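Local coordinates for MTH396 protein (Methanothermobacter thermautotrophicus, PDB 1NXH) that is of unknown function but forms a disulfide-linked, all-helical homodimer and is probably connected with the energy-converting hydrogenase A of methanogens, at residues 19-24 and 55-60; 67-72 and 96-100. All coordinates share one frame; numbering follows the deposited sequence.

Contact 1: 19-24 and 55-60; sequences RWQEDV and LHPRFE
His56 is inserted between Arg19, Trp20 and Asp23, and its ring is the centre of this helix-helix packing in an all-helical fold. Helices 18-25 and 49-60 run in roughly the same direction here, at 34°, with segment axes 11.3 Å apart, a spacing that large side chains are needed to bridge. With CG anti to the backbone N (chi1 -153°), the imidazole of His56 is carried across to the other helix. Its CB lies 3.9 Å from Trp20 NE1 and also meets NH2 of Arg19. CG comes next, under Arg19 NE, and CD2 is 3.8 Å from Trp20 CD1, where indole and imidazole meet obliquely. At the far end, NE2 donates a weak hydrogen bond to Arg19 O, 3.4 Å away, while Asp23 OD1 lies near the ring plane at its edge. Arg19 covers one face of the imidazole: its extended chain runs across the ring, CD lies over the centre, and the guanidinium stacks nearly parallel to it, the planes 8° apart. The Arg19 side chain is poorly ordered, so this cover is probably mobile. Histidine suits the place because one flat group offers a face to the arginine and an N-H to the opposite backbone. Trp20 also touches Ile14 and Leu15 of helix 5-15 and Leu43 of helix 36-46; its CH2 meets Leu55 CD1 near the plane of the indole. A tryptophan suits this place because its broad ring can touch three helices at once. Phe59, whose ring also stacks on Trp79 of the second subunit, receives the branched Val24 on one face, with CG2 over the ring centre, 3.9 Å from the centroid.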
loop_
_atom_site.group_PDB
_atom_site.type_symbol
_atom_site.label_atom_id
_atom_site.label_comp_id
_atom_site.label_asym_id
_atom_site.label_seq_id
_atom_site.Cartn_x
_atom_site.Cartn_y
_atom_site.Cartn_z
ATOM N N ARG A 19 -22.733 -6.946 9.553
ATOM C CA ARG A 19 -21.616 -6.045 9.737
ATOM C C ARG A 19 -20.326 -6.655 9.226
ATOM O O ARG A 19 -19.466 -5.949 8.707
ATOM C CB ARG A 19 -21.488 -5.656 11.206
ATOM C CG ARG A 19 -21.212 -6.780 12.175
ATOM C CD ARG A 19 -21.299 -6.207 13.574
ATOM N NE ARG A 19 -20.608 -6.996 14.584
ATOM C CZ ARG A 19 -20.355 -6.552 15.811
ATOM N NH1 ARG A 19 -20.741 -5.332 16.169
ATOM N NH2 ARG A 19 -19.707 -7.317 16.679
ATOM N N TRP A 20 -20.197 -7.970 9.359
ATOM C CA TRP A 20 -19.003 -8.658 8.888
ATOM C C TRP A 20 -18.982 -8.689 7.365
ATOM O O TRP A 20 -18.090 -8.145 6.721
ATOM C CB TRP A 20 -18.966 -10.096 9.432
ATOM C CG TRP A 20 -18.177 -10.247 10.684
ATOM C CD1 TRP A 20 -18.499 -9.772 11.930
ATOM C CD2 TRP A 20 -16.886 -10.849 10.805
ATOM N NE1 TRP A 20 -17.481 -10.038 12.817
ATOM C CE2 TRP A 20 -16.478 -10.698 12.153
ATOM C CE3 TRP A 20 -16.028 -11.498 9.903
ATOM C CZ2 TRP A 20 -15.239 -11.177 12.622
ATOM C CZ3 TRP A 20 -14.795 -11.969 10.371
ATOM C CH2 TRP A 20 -14.415 -11.805 11.718
ATOM N N GLN A 21 -19.989 -9.333 6.801
ATOM C CA GLN A 21 -20.118 -9.466 5.362
ATOM C C GLN A 21 -19.875 -8.168 4.615
ATOM O O GLN A 21 -19.226 -8.142 3.580
ATOM C CB GLN A 21 -21.513 -9.998 5.042
ATOM C CG GLN A 21 -21.745 -11.428 5.515
ATOM C CD GLN A 21 -21.120 -12.463 4.586
ATOM O OE1 GLN A 21 -20.739 -13.555 5.020
ATOM N NE2 GLN A 21 -21.028 -12.131 3.300
ATOM N N GLU A 22 -20.393 -7.083 5.160
ATOM C CA GLU A 22 -20.253 -5.787 4.531
ATOM C C GLU A 22 -18.947 -5.049 4.793
ATOM O O GLU A 22 -18.478 -4.310 3.936
ATOM C CB GLU A 22 -21.416 -4.905 4.966
ATOM C CG GLU A 22 -22.694 -5.184 4.237
ATOM C CD GLU A 22 -22.650 -4.643 2.829
ATOM O OE1 GLU A 22 -21.729 -5.029 2.073
ATOM O OE2 GLU A 22 -23.529 -3.828 2.481
ATOM N N ASP A 23 -18.366 -5.247 5.972
ATOM C CA ASP A 23 -17.138 -4.549 6.351
ATOM C C ASP A 23 -15.845 -5.351 6.250
ATOM O O ASP A 23 -14.751 -4.781 6.240
ATOM C CB ASP A 23 -17.259 -4.042 7.793
ATOM C CG ASP A 23 -18.407 -3.079 7.979
ATOM O OD1 ASP A 23 -18.549 -2.538 9.097
ATOM O OD2 ASP A 23 -19.165 -2.865 7.012
ATOM N N VAL A 24 -15.961 -6.666 6.153
ATOM C CA VAL A 24 -14.778 -7.497 6.148
ATOM C C VAL A 24 -14.707 -8.562 5.075
ATOM O O VAL A 24 -13.893 -8.489 4.158
ATOM C CB VAL A 24 -14.660 -8.218 7.497
ATOM C CG1 VAL A 24 -13.302 -8.883 7.618
ATOM C CG2 VAL A 24 -14.932 -7.235 8.637
ATOM N N LEU A 55 -12.906 -9.653 16.994
ATOM C CA LEU A 55 -12.399 -8.996 15.798
ATOM C C LEU A 55 -13.004 -7.680 15.338
ATOM O O LEU A 55 -12.305 -6.663 15.250
ATOM C CB LEU A 55 -12.455 -9.963 14.624
ATOM C CG LEU A 55 -11.144 -10.676 14.333
ATOM C CD1 LEU A 55 -11.270 -11.456 13.037
ATOM C CD2 LEU A 55 -10.041 -9.646 14.217
ATOM N N HIS A 56 -14.295 -7.694 15.031
ATOM C CA HIS A 56 -14.952 -6.495 14.520
ATOM C C HIS A 56 -14.589 -5.188 15.214
ATOM O O HIS A 56 -14.030 -4.294 14.597
ATOM C CB HIS A 56 -16.462 -6.680 14.496
ATOM C CG HIS A 56 -17.128 -5.849 13.448
ATOM N ND1 HIS A 56 -17.438 -4.518 13.639
ATOM C CD2 HIS A 56 -17.443 -6.127 12.161
ATOM C CE1 HIS A 56 -17.911 -4.012 12.514
ATOM N NE2 HIS A 56 -17.923 -4.968 11.602
ATOM N N PRO A 57 -14.903 -5.054 16.504
ATOM C CA PRO A 57 -14.547 -3.800 17.175
ATOM C C PRO A 57 -13.098 -3.439 16.840
ATOM O O PRO A 57 -12.800 -2.321 16.399
ATOM C CB PRO A 57 -14.701 -4.139 18.660
ATOM C CG PRO A 57 -15.735 -5.183 18.677
ATOM C CD PRO A 57 -15.415 -6.046 17.465
ATOM N N ARG A 58 -12.208 -4.408 17.056
ATOM C CA ARG A 58 -10.786 -4.233 16.814
ATOM C C ARG A 58 -10.578 -3.809 15.387
ATOM O O ARG A 58 -9.687 -3.019 15.077
ATOM C CB ARG A 58 -10.045 -5.535 17.074
ATOM C CG ARG A 58 -8.583 -5.335 17.303
ATOM C CD ARG A 58 -7.986 -6.583 17.864
ATOM N NE ARG A 58 -7.704 -7.570 16.830
ATOM C CZ ARG A 58 -8.002 -8.865 16.929
ATOM N NH1 ARG A 58 -8.608 -9.333 18.018
ATOM N NH2 ARG A 58 -7.669 -9.704 15.951
ATOM N N PHE A 59 -11.424 -4.339 14.518
ATOM C CA PHE A 59 -11.358 -4.032 13.100
ATOM C C PHE A 59 -11.781 -2.591 12.820
ATOM O O PHE A 59 -11.160 -1.902 12.016
ATOM C CB PHE A 59 -12.259 -4.984 12.331
ATOM C CG PHE A 59 -12.200 -4.797 10.851
ATOM C CD1 PHE A 59 -11.520 -5.709 10.053
ATOM C CD2 PHE A 59 -12.833 -3.708 10.243
ATOM C CE1 PHE A 59 -11.472 -5.543 8.663
ATOM C CE2 PHE A 59 -12.791 -3.527 8.843
ATOM C CZ PHE A 59 -12.110 -4.447 8.055
ATOM N N GLU A 60 -12.841 -2.140 13.482
ATOM C CA GLU A 60 -13.320 -0.782 13.283
ATOM C C GLU A 60 -12.332 0.258 13.766
ATOM O O GLU A 60 -12.246 1.345 13.192
ATOM C CB GLU A 60 -14.657 -0.565 13.993
ATOM C CG GLU A 60 -15.847 -1.057 13.200
ATOM C CD GLU A 60 -15.696 -0.786 11.701
ATOM O OE1 GLU A 60 -15.012 -1.588 11.020
ATOM O OE2 GLU A 60 -16.241 0.232 11.203
#

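Contact 2: 67-72 and 96-100; sequences IREKLH and KDEIT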
loop_
_atom_site.group_PDB
_atom_site.type_symbol
_atom_site.label_atom_id
_atom_site.label_comp_id
_atom_site.label_asym_id
_atom_site.label_seq_id
_atom_site.Cartn_x
_atom_site.Cartn_y
_atom_site.Cartn_z
ATOM N N ILE A 67 -6.082 2.481 6.354
ATOM C CA ILE A 67 -6.362 3.233 5.140
ATOM C C ILE A 67 -5.256 4.236 4.876
ATOM O O ILE A 67 -4.842 4.429 3.733
ATOM C CB ILE A 67 -7.701 3.983 5.231
ATOM C CG1 ILE A 67 -8.850 2.979 5.424
ATOM C CG2 ILE A 67 -7.889 4.825 3.965
ATOM C CD1 ILE A 67 -10.193 3.604 5.696
ATOM N N ARG A 68 -4.783 4.878 5.938
ATOM C CA ARG A 68 -3.711 5.848 5.796
ATOM C C ARG A 68 -2.558 5.124 5.160
ATOM O O ARG A 68 -1.982 5.602 4.186
ATOM C CB ARG A 68 -3.276 6.397 7.146
ATOM C CG ARG A 68 -4.420 6.939 7.943
ATOM C CD ARG A 68 -3.934 7.866 8.997
ATOM N NE ARG A 68 -3.087 8.909 8.432
ATOM C CZ ARG A 68 -3.144 10.176 8.834
ATOM N NH1 ARG A 68 -4.011 10.521 9.785
ATOM N NH2 ARG A 68 -2.345 11.097 8.302
ATOM N N GLU A 69 -2.230 3.956 5.704
ATOM C CA GLU A 69 -1.139 3.161 5.163
ATOM C C GLU A 69 -1.301 2.984 3.658
ATOM O O GLU A 69 -0.381 3.296 2.882
ATOM C CB GLU A 69 -1.093 1.787 5.816
ATOM C CG GLU A 69 -0.498 1.761 7.206
ATOM C CD GLU A 69 -0.179 0.346 7.652
ATOM O OE1 GLU A 69 0.072 0.149 8.864
ATOM O OE2 GLU A 69 -0.173 -0.566 6.789
ATOM N N LYS A 70 -2.473 2.486 3.254
ATOM C CA LYS A 70 -2.778 2.259 1.841
ATOM C C LYS A 70 -2.546 3.565 1.072
ATOM O O LYS A 70 -1.854 3.587 0.052
ATOM C CB LYS A 70 -4.235 1.772 1.690
ATOM C CG LYS A 70 -4.474 0.831 0.487
ATOM C CD LYS A 70 -5.850 0.124 0.538
ATOM C CE LYS A 70 -6.276 -0.544 -0.817
ATOM N NZ LYS A 70 -5.521 -1.783 -1.224
ATOM N N LEU A 71 -3.099 4.658 1.585
ATOM C CA LEU A 71 -2.944 5.959 0.937
ATOM C C LEU A 71 -1.484 6.338 0.773
ATOM O O LEU A 71 -1.026 6.649 -0.324
ATOM C CB LEU A 71 -3.663 7.045 1.743
ATOM C CG LEU A 71 -5.173 6.827 1.788
ATOM C CD1 LEU A 71 -5.835 7.811 2.728
ATOM C CD2 LEU A 71 -5.722 6.946 0.367
ATOM N N HIS A 72 -0.759 6.311 1.878
ATOM C CA HIS A 72 0.643 6.664 1.863
ATOM C C HIS A 72 1.330 5.945 0.719
ATOM O O HIS A 72 2.080 6.550 -0.057
ATOM C CB HIS A 72 1.302 6.261 3.180
ATOM C CG HIS A 72 2.626 6.914 3.398
ATOM N ND1 HIS A 72 2.749 8.246 3.741
ATOM C CD2 HIS A 72 3.887 6.443 3.257
ATOM C CE1 HIS A 72 4.031 8.566 3.803
ATOM N NE2 HIS A 72 4.743 7.492 3.511
ATOM N N LYS A 96 -3.528 12.895 3.912
ATOM C CA LYS A 96 -3.965 11.559 4.280
ATOM C C LYS A 96 -5.206 11.661 5.158
ATOM O O LYS A 96 -6.108 10.823 5.073
ATOM C CB LYS A 96 -2.829 10.820 4.992
ATOM C CG LYS A 96 -1.712 10.389 4.035
ATOM C CD LYS A 96 -0.332 10.389 4.693
ATOM C CE LYS A 96 -0.184 9.270 5.730
ATOM N NZ LYS A 96 1.115 9.362 6.469
ATOM N N ASP A 97 -5.264 12.709 5.978
ATOM C CA ASP A 97 -6.403 12.905 6.860
ATOM C C ASP A 97 -7.696 13.048 6.079
ATOM O O ASP A 97 -8.621 12.233 6.212
ATOM C CB ASP A 97 -6.209 14.145 7.726
ATOM C CG ASP A 97 -5.146 13.953 8.776
ATOM O OD1 ASP A 97 -4.985 12.806 9.239
ATOM O OD2 ASP A 97 -4.483 14.943 9.152
ATOM N N GLU A 98 -7.752 14.096 5.265
ATOM C CA GLU A 98 -8.926 14.382 4.457
ATOM C C GLU A 98 -9.373 13.249 3.557
ATOM O O GLU A 98 -10.576 13.020 3.439
ATOM C CB GLU A 98 -8.699 15.629 3.621
ATOM C CG GLU A 98 -7.284 15.828 3.195
ATOM C CD GLU A 98 -7.109 17.173 2.564
ATOM O OE1 GLU A 98 -7.723 18.132 3.079
ATOM O OE2 GLU A 98 -6.367 17.280 1.565
ATOM N N ILE A 99 -8.439 12.548 2.911
ATOM C CA ILE A 99 -8.843 11.439 2.044
ATOM C C ILE A 99 -9.435 10.346 2.916
ATOM O O ILE A 99 -10.473 9.773 2.597
ATOM C CB ILE A 99 -7.671 10.800 1.255
ATOM C CG1 ILE A 99 -6.853 11.872 0.525
ATOM C CG2 ILE A 99 -8.228 9.774 0.237
ATOM C CD1 ILE A 99 -7.595 12.560 -0.596
ATOM N N THR A 100 -8.754 10.053 4.012
ATOM C CA THR A 100 -9.227 9.043 4.935
ATOM C C THR A 100 -10.596 9.452 5.462
ATOM O O THR A 100 -11.522 8.641 5.570
ATOM C CB THR A 100 -8.237 8.894 6.078
ATOM O OG1 THR A 100 -7.090 8.194 5.592
ATOM C CG2 THR A 100 -8.852 8.142 7.249
#
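Arg68 and Asp97 form a salt bridge between helices 63-74 and 89-104, with NH1 of Arg68 2.5 Å from OD1 of Asp97, a distance not to be read closely at this resolution. As a hydrogen bond it is weak, bent to 125° at the hydrogen; the carboxylate plane stands perpendicular to the guanidinium, and OD1 alone of the carboxylate oxygens makes the contact. A bend at chi3 (53°) turns the arginine end toward helix 89-104, where NH2 comes 3.4 Å from Lys96 CB and also forms a salt bridge with Glu93. Lys96 NZ lies 4.3 Å from Arg68 NH2; these like charges are probably eased by Glu93, which also makes a long, weak ion pair with the lysine. A leucine in place of Arg68 would probably leave Asp97 and Glu93 without their cationic mate across the helix pair. Nearby, Thr100 OG1 donates to Lys96 O at 2.9 Å, reaching it from the opposite face of the carbonyl plane to Thr100 N. Threonine fits because its hydroxyl is satisfied within its own helix and can lie against the apolar Leu71 CD1 and Ile67 CG2. Further inward, Leu71 CD2 meets Ile99 CG2 at 3.8 Å, two branched chains packing together. The Lys96 chain passes the edge of His72, with CD in the imidazole plane. The helices cross steeply, at 118°, with segment axes 9.7 Å apart. Arg68 and Lys96 contribute much of the buried surface while their charged ends lie near acidic partners, which implies that the contact joins apolar packing to ion pairing.

Contacts 1 and 2 lie on opposite sides of the chain's centre, with their own centres 19 Å apart and nearest atoms about 8 Å apart, so they do not touch. They follow in series: contact 1 closes at the end of helix 49-60, and the next helix, 63-74, opens contact 2. Both also reach the second subunit, contact 1 at Leu55, Arg58 and Phe59, contact 2 at Glu69 and Lys70. Cys66, next to segment 67-72, forms an interchain disulfide with Cys78 of the second subunit, on which Glu69 packs. The function is unknown, and neither contact can be tied to an active site; what they share is that their segments also border the second subunit.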